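Local coordinates for mitochondrial enolase superfamily member 1 (Homo sapiens, PDB 4A35), which catalyses the magnesium-dependent dehydration of L-fuconate to 2-keto-3-deoxy-L-fuconate in the breakdown of L-fucose, at residues Ala74-Asn79 / Thr97-Leu102. Numbering follows the deposited sequence.
Sequences AHHVLN and TSDGQL
His76 and Asp99 join the two loops through a single hydrogen bond between buried side chains. NE2 of His76 donates to OD2 of Asp99 over 2.7 Å, but the N-H points somewhat off the oxygen, at 139°. The acceptor lies almost in the imidazole plane and is met through its anti lone pair, the one facing away from OD1; ring and carboxylate planes are turned 71° apart. A chi1 of 175° sets the carboxylate of Asp99 opposite its own N and brings OD2 to the imidazole edge.

The second oxygen works within its own loop. OD1 of Asp99 accepts from the backbone N of Gln101 at 3.0 Å, an Asx turn, and from N of Leu102 at 2.9 Å, the latter approaching from above the carboxylate plane. Three N-H groups therefore grip this one carboxylate and fix its rotation. Replacing Asp99 by an alanine removes both oxygens, and is likely to leave NE2 of His76 without its mate and the turn less firmly held.

The His75 ring lies over one face of His76, its CE1 offset toward the rim.

OE1 of Gln101 meets the backbone N of Lys61 of the second subunit. Within the N-terminal domain, the contact ties the loop after helix 63-73 to that after helix 89-97. His76 also packs on Leu96 of helix 89-97, Leu102 on Leu73 of helix 63-73, and Val77 on Ile7 and Leu10 of strand 7-16.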
ATOM      1  N   ALA A  74      11.801   7.004 -13.771  1.00 19.64           N
ATOM      2  CA  ALA A  74      12.530   6.948 -15.059  1.00 20.65           C
ATOM      3  C   ALA A  74      14.051   7.224 -14.966  1.00 25.20           C
ATOM      4  O   ALA A  74      14.827   6.537 -15.651  1.00 24.18           O
ATOM      5  CB  ALA A  74      11.902   7.891 -16.085  1.00 21.32           C
ATOM      6  N   HIS A  75      14.482   8.206 -14.133  1.00 22.06           N
ATOM      7  CA  HIS A  75      15.920   8.559 -14.036  1.00 22.86           C
ATOM      8  C   HIS A  75      16.799   7.327 -13.567  1.00 29.04           C
ATOM      9  O   HIS A  75      18.002   7.282 -13.877  1.00 28.79           O
ATOM     10  CB  HIS A  75      16.126   9.772 -13.126  1.00 22.33           C
ATOM     11  CG  HIS A  75      15.875   9.456 -11.674  1.00 24.37           C
ATOM     12  ND1 HIS A  75      16.916   9.161 -10.812  1.00 26.47           N
ATOM     13  CD2 HIS A  75      14.708   9.389 -10.988  1.00 23.32           C
ATOM     14  CE1 HIS A  75      16.352   8.932  -9.626  1.00 23.74           C
ATOM     15  NE2 HIS A  75      15.037   9.072  -9.676  1.00 23.32           N
ATOM     16  N   HIS A  76      16.189   6.344 -12.844  1.00 24.91           N
ATOM     17  CA  HIS A  76      16.890   5.108 -12.394  1.00 23.98           C
ATOM     18  C   HIS A  76      17.222   4.165 -13.551  1.00 26.92           C
ATOM     19  O   HIS A  76      18.172   3.392 -13.431  1.00 26.59           O
ATOM     20  CB  HIS A  76      16.076   4.293 -11.360  1.00 23.36           C
ATOM     21  CG  HIS A  76      15.944   4.936 -10.003  1.00 26.74           C
ATOM     22  ND1 HIS A  76      17.062   5.338  -9.270  1.00 30.07           N
ATOM     23  CD2 HIS A  76      14.829   5.289  -9.321  1.00 26.70           C
ATOM     24  CE1 HIS A  76      16.576   5.881  -8.152  1.00 28.13           C
ATOM     25  NE2 HIS A  76      15.243   5.814  -8.121  1.00 26.79           N
ATOM     26  N   VAL A  77      16.447   4.206 -14.662  1.00 24.45           N
ATOM     27  CA  VAL A  77      16.695   3.278 -15.770  1.00 25.47           C
ATOM     28  C   VAL A  77      17.385   4.000 -16.938  1.00 26.67           C
ATOM     29  O   VAL A  77      18.134   3.367 -17.674  1.00 25.27           O
ATOM     30  CB  VAL A  77      15.375   2.536 -16.194  1.00 30.73           C
ATOM     31  CG1 VAL A  77      14.406   3.449 -16.940  1.00 30.12           C
ATOM     32  CG2 VAL A  77      15.658   1.253 -16.982  1.00 31.20           C
ATOM     33  N   LEU A  78      17.181   5.308 -17.080  1.00 22.96           N
ATOM     34  CA  LEU A  78      17.757   6.076 -18.175  1.00 23.39           C
ATOM     35  C   LEU A  78      19.281   6.190 -18.029  1.00 27.62           C
ATOM     36  O   LEU A  78      19.793   6.340 -16.911  1.00 26.50           O
ATOM     37  CB  LEU A  78      17.124   7.477 -18.251  1.00 23.89           C
ATOM     38  CG  LEU A  78      15.687   7.536 -18.840  1.00 28.38           C
ATOM     39  CD1 LEU A  78      15.082   8.935 -18.599  1.00 30.03           C
ATOM     40  CD2 LEU A  78      15.689   7.206 -20.359  1.00 28.30           C
ATOM     41  N   ASN A  79      19.998   6.056 -19.146  1.00 26.77           N
ATOM     42  CA  ASN A  79      21.462   6.144 -19.214  1.00 29.08           C
ATOM     43  C   ASN A  79      22.179   4.991 -18.489  1.00 31.91           C
ATOM     44  O   ASN A  79      23.350   5.112 -18.177  1.00 33.91           O
ATOM     45  CB  ASN A  79      21.977   7.510 -18.703  1.00 34.20           C
ATOM     46  CG  ASN A  79      21.264   8.672 -19.339  1.00 57.12           C
ATOM     47  OD1 ASN A  79      20.547   9.429 -18.669  1.00 60.53           O
ATOM     48  ND2 ASN A  79      21.329   8.748 -20.659  1.00 41.98           N
ATOM     49  N   THR A  97      12.606   0.171  -5.589  1.00 17.83           N
ATOM     50  CA  THR A  97      11.613  -0.096  -4.519  1.00 17.22           C
ATOM     51  C   THR A  97      12.007   0.486  -3.138  1.00 21.54           C
ATOM     52  O   THR A  97      11.150   0.535  -2.238  1.00 19.91           O
ATOM     53  CB  THR A  97      11.396  -1.634  -4.388  1.00 18.99           C
ATOM     54  OG1 THR A  97      12.649  -2.212  -4.044  1.00 17.43           O
ATOM     55  CG2 THR A  97      10.775  -2.276  -5.623  1.00 19.60           C
ATOM     56  N   SER A  98      13.312   0.817  -2.943  1.00 18.12           N
ATOM     57  CA  SER A  98      13.789   1.406  -1.696  1.00 18.00           C
ATOM     58  C   SER A  98      14.552   2.699  -1.989  1.00 20.50           C
ATOM     59  O   SER A  98      15.574   2.987  -1.351  1.00 19.10           O
ATOM     60  CB  SER A  98      14.631   0.416  -0.899  1.00 18.37           C
ATOM     61  OG  SER A  98      14.667   0.813   0.465  1.00 18.21           O
ATOM     62  N   ASP A  99      14.041   3.504  -2.939  1.00 17.62           N
ATOM     63  CA  ASP A  99      14.613   4.846  -3.203  1.00 17.28           C
ATOM     64  C   ASP A  99      14.454   5.652  -1.869  1.00 21.77           C
ATOM     65  O   ASP A  99      13.370   5.640  -1.315  1.00 18.33           O
ATOM     66  CB  ASP A  99      13.840   5.486  -4.377  1.00 18.17           C
ATOM     67  CG  ASP A  99      14.248   6.920  -4.687  1.00 23.92           C
ATOM     68  OD1 ASP A  99      14.016   7.795  -3.843  1.00 19.68           O
ATOM     69  OD2 ASP A  99      14.726   7.170  -5.805  1.00 28.99           O
ATOM     70  N   GLY A 100      15.532   6.238  -1.325  1.00 19.32           N
ATOM     71  CA  GLY A 100      15.517   6.912  -0.021  1.00 19.92           C
ATOM     72  C   GLY A 100      14.404   7.927   0.175  1.00 21.15           C
ATOM     73  O   GLY A 100      13.956   8.118   1.302  1.00 20.91           O
ATOM     74  N   GLN A 101      13.892   8.533  -0.931  1.00 18.25           N
ATOM     75  CA  GLN A 101      12.751   9.446  -0.808  1.00 18.09           C
ATOM     76  C   GLN A 101      11.452   8.814  -1.346  1.00 19.95           C
ATOM     77  O   GLN A 101      10.436   8.886  -0.663  1.00 18.78           O
ATOM     78  CB  GLN A 101      13.012  10.779  -1.528  1.00 17.85           C
ATOM     79  CG  GLN A 101      14.161  11.561  -0.878  1.00 18.40           C
ATOM     80  CD  GLN A 101      14.356  12.955  -1.426  1.00 20.97           C
ATOM     81  OE1 GLN A 101      13.688  13.399  -2.351  1.00 16.84           O
ATOM     82  NE2 GLN A 101      15.269  13.706  -0.842  1.00 19.21           N
ATOM     83  N   LEU A 102      11.477   8.212  -2.582  1.00 17.06           N
ATOM     84  CA  LEU A 102      10.251   7.676  -3.182  1.00 16.94           C
ATOM     85  C   LEU A 102       9.658   6.533  -2.377  1.00 18.33           C
ATOM     86  O   LEU A 102       8.456   6.335  -2.434  1.00 19.74           O
ATOM     87  CB  LEU A 102      10.485   7.207  -4.643  1.00 17.80           C
ATOM     88  CG  LEU A 102      10.596   8.297  -5.680  1.00 23.85           C
ATOM     89  CD1 LEU A 102      11.064   7.718  -7.057  1.00 25.31           C
ATOM     90  CD2 LEU A 102       9.266   9.059  -5.847  1.00 24.42           C
TER